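PDB 6X42: serine repeat antigen 5 from Plasmodium falciparum, which is a papain-family antigen of the malaria parasite whose protease-like domain, a pseudo-zymogen, is probably not an active cysteine protease. Local coordinates for residues 57-60 with 61-65; 149-153 with 154-158. One frame throughout, in Å; residues are numbered along the deposited sequence.

Interaction 1 of 2, residues 57-60 with 61-65; sequences ASKY and HLETI
Lys59 and Glu63, one helical turn apart, are joined by a salt bridge in which Lys59 NZ stands 2.8 Å from Glu63 OE2, on the syn lone pair of that oxygen. The lysine chain runs extended to CE and then bends (chi4 81°), which turns the ammonium group back to the carboxylate. Both charges have second partners: the ammonium also reaches the carboxylate of Glu45 and Ile76 O, and OE2 accepts from the amide of Ile76, so this buried ion pair ties the helix to the segments around Glu45 and Ile76 of the same chain. Glu63 OE1 turns to Tyr60, 3.4 Å from Tyr60 CA, with the carboxylate and ring planes nearly perpendicular.

Main-chain donors are met by ordinary i to i+4 bonds: His61 N to Ala57 O, Leu62 N to Ser58 O, Glu63 N to Lys59 O at 2.8 Å, and Thr64 N to Tyr60 O at 2.8 Å. They belong to helix 53-68, the long buried helix which, in the papain fold, packs between the helical part and the beta-sheet of the protease domain.

On another side of the helix, Thr64 CG2 lies over one face of the Tyr60 ring, 3.6 Å from its centroid, as a CH-pi contact. The threonine torsion (chi1 69°) sets CG2 beside the backbone N, over the ring, and OG1 between that N and the carbonyl carbon, where it bonds to Ser188 OG and Lys186 O. His61 ND1 also engages Ser188 OG while its NE2 pairs with the amide of Phe277, so both ring nitrogens are satisfied by neighbours beyond the helix; Ser58 OG bonds back to Trp54 O.

Interaction 2 of 2, residues 149-153 with 154-158; sequences KNEPN and SLDGK. With EDO (1,2-ethanediol), chain G.
Asp156 turns its carboxylate across the loop onto the backbone of Asn150 and Glu151, and its OD2 accepts from both amides. Asn150 N comes in on the syn lone pair at 2.8 Å, whereas Glu151 N approaches OD2 from above the carboxylate plane, 54° out of it, at 3.1 Å along an almost straight N-H line (175°). Two donors from different directions should limit rotation of the carboxylate and could help stabilise its negative charge. Its CG is placed between the backbone N and the carbonyl carbon (chi1 79°), which swings the group over to the 149-151 side.

Lys149 crosses Asp156 at a slant. A bend at the second torsion carries the chain past the carboxylate, with Lys149 CD 3.6 Å from Asp156 OD1, and on to the main chain, where Lys149 NZ donates to Asp156 O at 2.8 Å. The ammonium thus grips the carbonyl of the aspartate; Lys149 NZ stays 4.7 Å from Asp156 OD1, too far for a salt bridge, though the opposite charges probably attract. A water accepts from NZ and donates to Ser154 O; a second water lies between Glu151 O and Asp156 OD1, 2.8 Å from each. Gly157, beside the lysine chain, offers no side chain to obstruct it, and its carbonyl bonds to His147.

At the other end, the Asn153 side chain meets Leu155 at roughly a right angle. Asn153 OD1 takes Leu155 N in the carbonyl plane, on a lone pair, at 3.0 Å. This side-chain acceptor two residues before its donor makes an Asx turn, coinciding with the type I beta turn 153-156 at the tip of a solvent-exposed connection between strands 144-145 and 160-164.

In the fold
Interaction 1 comes first along the chain, within helix 53-68, and closes well before interaction 2 opens in the connection from strand 144-145 to strand 160-164. Their centres lie about 24 Å apart, and the nearest atoms remain about 12 Å from each other, without touching. The first is buried near the middle of the molecule, the second exposed at its surface. Strand 273-280 relates the two: it packs against the helix of interaction 1 and pairs antiparallel with both strands flanking the loop of interaction 2. Within one papain-family region, the helix packs against the mixed sheet, and the loop joins two of its strands.

Interaction 1 of 2, residues 57-60 with 61-65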
ATOM      1  N   ALA A  57      -4.276  -2.297   0.723  1.00 11.83           N
ATOM      2  CA  ALA A  57      -3.081  -1.512   0.415  1.00 12.09           C
ATOM      3  C   ALA A  57      -3.436  -0.068   0.059  1.00 12.26           C
ATOM      4  O   ALA A  57      -2.723   0.882   0.425  1.00 12.38           O
ATOM      5  CB  ALA A  57      -2.308  -2.174  -0.715  1.00 12.56           C
ATOM      6  N   SER A  58      -4.532   0.119  -0.673  1.00 12.17           N
ATOM      7  CA  SER A  58      -4.937   1.463  -1.055  1.00 12.71           C
ATOM      8  C   SER A  58      -5.379   2.260   0.160  1.00 13.01           C
ATOM      9  O   SER A  58      -5.023   3.436   0.308  1.00 14.34           O
ATOM     10  CB  SER A  58      -6.060   1.410  -2.089  1.00 13.13           C
ATOM     11  OG  SER A  58      -5.645   0.872  -3.329  1.00 14.12           O
ATOM     12  N   LYS A  59      -6.158   1.641   1.045  1.00 13.17           N
ATOM     13  CA  LYS A  59      -6.634   2.364   2.218  1.00 13.44           C
ATOM     14  C   LYS A  59      -5.489   2.664   3.180  1.00 13.89           C
ATOM     15  O   LYS A  59      -5.476   3.720   3.829  1.00 14.57           O
ATOM     16  CB  LYS A  59      -7.790   1.628   2.907  1.00 14.11           C
ATOM     17  CG  LYS A  59      -7.375   0.589   3.931  1.00 14.59           C
ATOM     18  CD  LYS A  59      -8.571  -0.224   4.461  1.00 14.69           C
ATOM     19  CE  LYS A  59      -8.183  -1.115   5.608  1.00 15.40           C
ATOM     20  NZ  LYS A  59      -8.138  -0.368   6.893  1.00 15.34           N
ATOM     21  N   TYR A  60      -4.521   1.746   3.292  1.00 13.27           N
ATOM     22  CA  TYR A  60      -3.377   2.005   4.160  1.00 13.36           C
ATOM     23  C   TYR A  60      -2.577   3.207   3.668  1.00 13.38           C
ATOM     24  O   TYR A  60      -2.097   4.008   4.464  1.00 13.76           O
ATOM     25  CB  TYR A  60      -2.490   0.777   4.267  1.00 13.69           C
ATOM     26  CG  TYR A  60      -1.248   0.988   5.095  1.00 13.39           C
ATOM     27  CD1 TYR A  60      -1.280   0.923   6.494  1.00 14.46           C
ATOM     28  CD2 TYR A  60      -0.041   1.306   4.488  1.00 14.31           C
ATOM     29  CE1 TYR A  60      -0.129   1.097   7.249  1.00 16.13           C
ATOM     30  CE2 TYR A  60       1.106   1.483   5.225  1.00 14.67           C
ATOM     31  CZ  TYR A  60       1.069   1.385   6.603  1.00 15.32           C
ATOM     32  OH  TYR A  60       2.252   1.546   7.296  1.00 18.10           O
ATOM     33  N   HIS A  61      -2.435   3.349   2.350  1.00 13.00           N
ATOM     34  CA  HIS A  61      -1.765   4.517   1.786  1.00 13.05           C
ATOM     35  C   HIS A  61      -2.476   5.809   2.195  1.00 13.73           C
ATOM     36  O   HIS A  61      -1.818   6.779   2.572  1.00 14.80           O
ATOM     37  CB  HIS A  61      -1.655   4.324   0.271  1.00 13.62           C
ATOM     38  CG  HIS A  61      -0.900   5.396  -0.459  1.00 13.51           C
ATOM     39  ND1 HIS A  61       0.385   5.776  -0.147  1.00 13.94           N
ATOM     40  CD2 HIS A  61      -1.245   6.128  -1.544  1.00 14.11           C
ATOM     41  CE1 HIS A  61       0.776   6.724  -0.988  1.00 14.30           C
ATOM     42  NE2 HIS A  61      -0.183   6.935  -1.865  1.00 14.45           N
ATOM     43  N   LEU A  62      -3.814   5.828   2.171  1.00 14.20           N
ATOM     44  CA  LEU A  62      -4.540   6.987   2.686  1.00 15.34           C
ATOM     45  C   LEU A  62      -4.366   7.142   4.195  1.00 15.27           C
ATOM     46  O   LEU A  62      -4.276   8.274   4.694  1.00 16.75           O
ATOM     47  CB  LEU A  62      -6.022   6.906   2.331  1.00 16.15           C
ATOM     48  CG  LEU A  62      -6.434   7.142   0.894  1.00 19.97           C
ATOM     49  CD1 LEU A  62      -7.960   7.139   0.800  1.00 21.41           C
ATOM     50  CD2 LEU A  62      -5.874   8.477   0.391  1.00 21.29           C
ATOM     51  N   GLU A  63      -4.337   6.030   4.941  1.00 15.01           N
ATOM     52  CA  GLU A  63      -4.111   6.106   6.392  1.00 15.22           C
ATOM     53  C   GLU A  63      -2.740   6.721   6.716  1.00 16.23           C
ATOM     54  O   GLU A  63      -2.623   7.532   7.644  1.00 16.99           O
ATOM     55  CB  GLU A  63      -4.265   4.728   7.050  1.00 15.78           C
ATOM     56  CG  GLU A  63      -5.715   4.220   7.001  1.00 15.68           C
ATOM     57  CD  GLU A  63      -5.862   2.705   7.147  1.00 16.05           C
ATOM     58  OE1 GLU A  63      -4.828   2.001   7.288  1.00 16.27           O
ATOM     59  OE2 GLU A  63      -7.026   2.218   7.125  1.00 16.46           O
ATOM     60  N   THR A  64      -1.688   6.373   5.958  1.00 15.12           N
ATOM     61  CA  THR A  64      -0.385   6.979   6.256  1.00 15.20           C
ATOM     62  C   THR A  64      -0.359   8.441   5.839  1.00 16.22           C
ATOM     63  O   THR A  64       0.258   9.262   6.519  1.00 17.90           O
ATOM     64  CB  THR A  64       0.810   6.195   5.681  1.00 14.99           C
ATOM     65  OG1 THR A  64       0.865   6.263   4.246  1.00 14.94           O
ATOM     66  CG2 THR A  64       0.784   4.727   6.102  1.00 15.33           C
ATOM     67  N   ILE A  65      -1.014   8.780   4.720  1.00 16.56           N
ATOM     68  CA  ILE A  65      -1.110  10.180   4.334  1.00 17.38           C
ATOM     69  C   ILE A  65      -1.797  10.974   5.437  1.00 18.06           C
ATOM     70  O   ILE A  65      -1.352  12.073   5.796  1.00 19.52           O
ATOM     71  CB  ILE A  65      -1.829  10.327   2.979  1.00 17.13           C
ATOM     72  CG1 ILE A  65      -0.937   9.834   1.834  1.00 16.61           C
ATOM     73  CG2 ILE A  65      -2.275  11.765   2.776  1.00 19.30           C
ATOM     74  CD1 ILE A  65      -1.647   9.607   0.513  1.00 17.47           C
TER

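Interaction 2 of 2, residues 149-153 with 154-158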
ATOM      1  N   LYS A 149      -4.292  19.784 -13.903  1.00 27.28           N
ATOM      2  CA  LYS A 149      -3.594  19.626 -15.177  1.00 25.82           C
ATOM      3  C   LYS A 149      -2.430  20.615 -15.144  1.00 26.80           C
ATOM      4  O   LYS A 149      -2.564  21.778 -15.550  1.00 29.38           O
ATOM      5  CB  LYS A 149      -4.560  19.875 -16.334  1.00 24.96           C
ATOM      6  CG  LYS A 149      -5.783  18.946 -16.331  1.00 24.07           C
ATOM      7  CD  LYS A 149      -5.398  17.491 -16.502  1.00 22.28           C
ATOM      8  CE  LYS A 149      -6.625  16.607 -16.457  1.00 22.92           C
ATOM      9  NZ  LYS A 149      -6.337  15.247 -16.927  1.00 22.43           N
ATOM     10  N   ASN A 150      -1.266  20.134 -14.686  1.00 26.00           N
ATOM     11  CA  ASN A 150      -0.112  20.995 -14.442  1.00 27.40           C
ATOM     12  C   ASN A 150       1.037  20.809 -15.435  1.00 26.36           C
ATOM     13  O   ASN A 150       1.614  21.809 -15.879  1.00 28.44           O
ATOM     14  CB  ASN A 150       0.453  20.773 -13.038  1.00 32.58           C
ATOM     15  CG  ASN A 150      -0.528  21.142 -11.948  1.00 38.33           C
ATOM     16  OD1 ASN A 150      -1.280  22.103 -12.068  1.00 39.83           O
ATOM     17  ND2 ASN A 150      -0.521  20.367 -10.863  1.00 41.35           N
ATOM     18  N   GLU A 151       1.269  19.563 -15.813  1.00 27.31           N
ATOM     19  CA  GLU A 151       2.337  19.207 -16.752  1.00 28.19           C
ATOM     20  C   GLU A 151       1.937  19.655 -18.159  1.00 24.15           C
ATOM     21  O   GLU A 151       0.752  19.898 -18.375  1.00 24.94           O
ATOM     22  CB  GLU A 151       2.590  17.703 -16.745  1.00 37.27           C
ATOM     23  CG  GLU A 151       3.430  17.234 -15.582  1.00 46.98           C
ATOM     24  CD  GLU A 151       4.901  17.150 -15.941  1.00 54.83           C
ATOM     25  OE1 GLU A 151       5.598  18.173 -15.821  1.00 57.11           O
ATOM     26  OE2 GLU A 151       5.336  16.070 -16.375  1.00 57.83           O
ATOM     27  N   PRO A 152       2.895  19.816 -19.100  1.00 22.24           N
ATOM     28  CA  PRO A 152       2.581  20.217 -20.477  1.00 22.43           C
ATOM     29  C   PRO A 152       2.190  19.018 -21.318  1.00 22.18           C
ATOM     30  O   PRO A 152       2.652  18.848 -22.446  1.00 24.57           O
ATOM     31  CB  PRO A 152       3.891  20.869 -20.945  1.00 23.98           C
ATOM     32  CG  PRO A 152       4.940  20.177 -20.150  1.00 24.41           C
ATOM     33  CD  PRO A 152       4.335  19.854 -18.823  1.00 23.88           C
ATOM     34  N   ASN A 153       1.331  18.172 -20.766  1.00 21.64           N
ATOM     35  CA  ASN A 153       0.803  17.027 -21.491  1.00 21.54           C
ATOM     36  C   ASN A 153      -0.518  16.636 -20.857  1.00 20.22           C
ATOM     37  O   ASN A 153      -0.789  16.937 -19.694  1.00 24.40           O
ATOM     38  CB  ASN A 153       1.773  15.849 -21.504  1.00 25.29           C
ATOM     39  CG  ASN A 153       2.034  15.303 -20.135  1.00 29.90           C
ATOM     40  OD1 ASN A 153       1.158  14.682 -19.533  1.00 33.24           O
ATOM     41  ND2 ASN A 153       3.236  15.529 -19.622  1.00 32.16           N
ATOM     42  N   SER A 154      -1.338  15.956 -21.630  1.00 17.92           N
ATOM     43  CA  SER A 154      -2.702  15.676 -21.209  1.00 15.94           C
ATOM     44  C   SER A 154      -2.822  14.477 -20.267  1.00 16.41           C
ATOM     45  O   SER A 154      -3.940  14.156 -19.859  1.00 17.14           O
ATOM     46  CB  SER A 154      -3.573  15.449 -22.440  1.00 16.80           C
ATOM     47  OG  SER A 154      -3.156  14.270 -23.108  1.00 15.92           O
ATOM     48  N   LEU A 155      -1.724  13.844 -19.865  1.00 19.95           N
ATOM     49  CA  LEU A 155      -1.767  12.596 -19.112  1.00 21.64           C
ATOM     50  C   LEU A 155      -1.752  12.757 -17.598  1.00 21.17           C
ATOM     51  O   LEU A 155      -1.909  11.757 -16.892  1.00 23.47           O
ATOM     52  CB  LEU A 155      -0.546  11.740 -19.457  1.00 27.36           C
ATOM     53  CG  LEU A 155      -0.571  11.134 -20.852  1.00 34.32           C
ATOM     54  CD1 LEU A 155       0.709  10.355 -21.043  1.00 36.53           C
ATOM     55  CD2 LEU A 155      -1.816  10.255 -21.044  1.00 37.53           C
ATOM     56  N   ASP A 156      -1.521  13.950 -17.065  1.00 22.48           N
ATOM     57  CA  ASP A 156      -1.559  14.062 -15.608  1.00 25.68           C
ATOM     58  C   ASP A 156      -3.003  14.271 -15.146  1.00 23.98           C
ATOM     59  O   ASP A 156      -3.950  14.283 -15.938  1.00 26.54           O
ATOM     60  CB  ASP A 156      -0.563  15.102 -15.086  1.00 30.30           C
ATOM     61  CG  ASP A 156      -1.055  16.516 -15.236  1.00 31.63           C
ATOM     62  OD1 ASP A 156      -1.920  16.729 -16.104  1.00 32.94           O
ATOM     63  OD2 ASP A 156      -0.549  17.422 -14.513  1.00 31.37           O
ATOM     64  N   GLY A 157      -3.182  14.388 -13.838  1.00 22.47           N
ATOM     65  CA  GLY A 157      -4.496  14.619 -13.294  1.00 22.18           C
ATOM     66  C   GLY A 157      -5.389  13.409 -13.181  1.00 20.09           C
ATOM     67  O   GLY A 157      -6.597  13.582 -13.028  1.00 21.14           O
ATOM     68  N   LYS A 158      -4.846  12.182 -13.236  1.00 21.76           N
ATOM     69  CA  LYS A 158      -5.706  11.011 -13.107  1.00 21.83           C
ATOM     70  C   LYS A 158      -6.139  10.775 -11.661  1.00 20.75           C
ATOM     71  O   LYS A 158      -7.123  10.071 -11.428  1.00 22.40           O
ATOM     72  CB  LYS A 158      -5.012   9.726 -13.597  1.00 23.78           C
ATOM     73  CG  LYS A 158      -4.891   9.509 -15.137  1.00 27.66           C
ATOM     74  CD  LYS A 158      -4.471   8.038 -15.408  1.00 30.56           C
ATOM     75  CE  LYS A 158      -4.505   7.594 -16.874  1.00 30.80           C
ATOM     76  NZ  LYS A 158      -4.189   6.128 -17.078  1.00 30.43           N
TER
HETATM   77  C1  EDO G 906      -9.000   6.600 -14.445  1.00 51.56           C
HETATM   78  O1  EDO G 906      -8.417   5.731 -13.537  1.00 53.39           O
HETATM   79  C2  EDO G 906      -7.906   7.581 -14.695  1.00 52.38           C
HETATM   80  O2  EDO G 906      -8.365   8.839 -14.203  1.00 54.44           O
HETATM   81  O   HOH W   1      -6.419  15.337 -19.870  1.00 20.02           O
HETATM   82  O   HOH W   2      -1.802  18.868 -17.845  1.00 25.87           O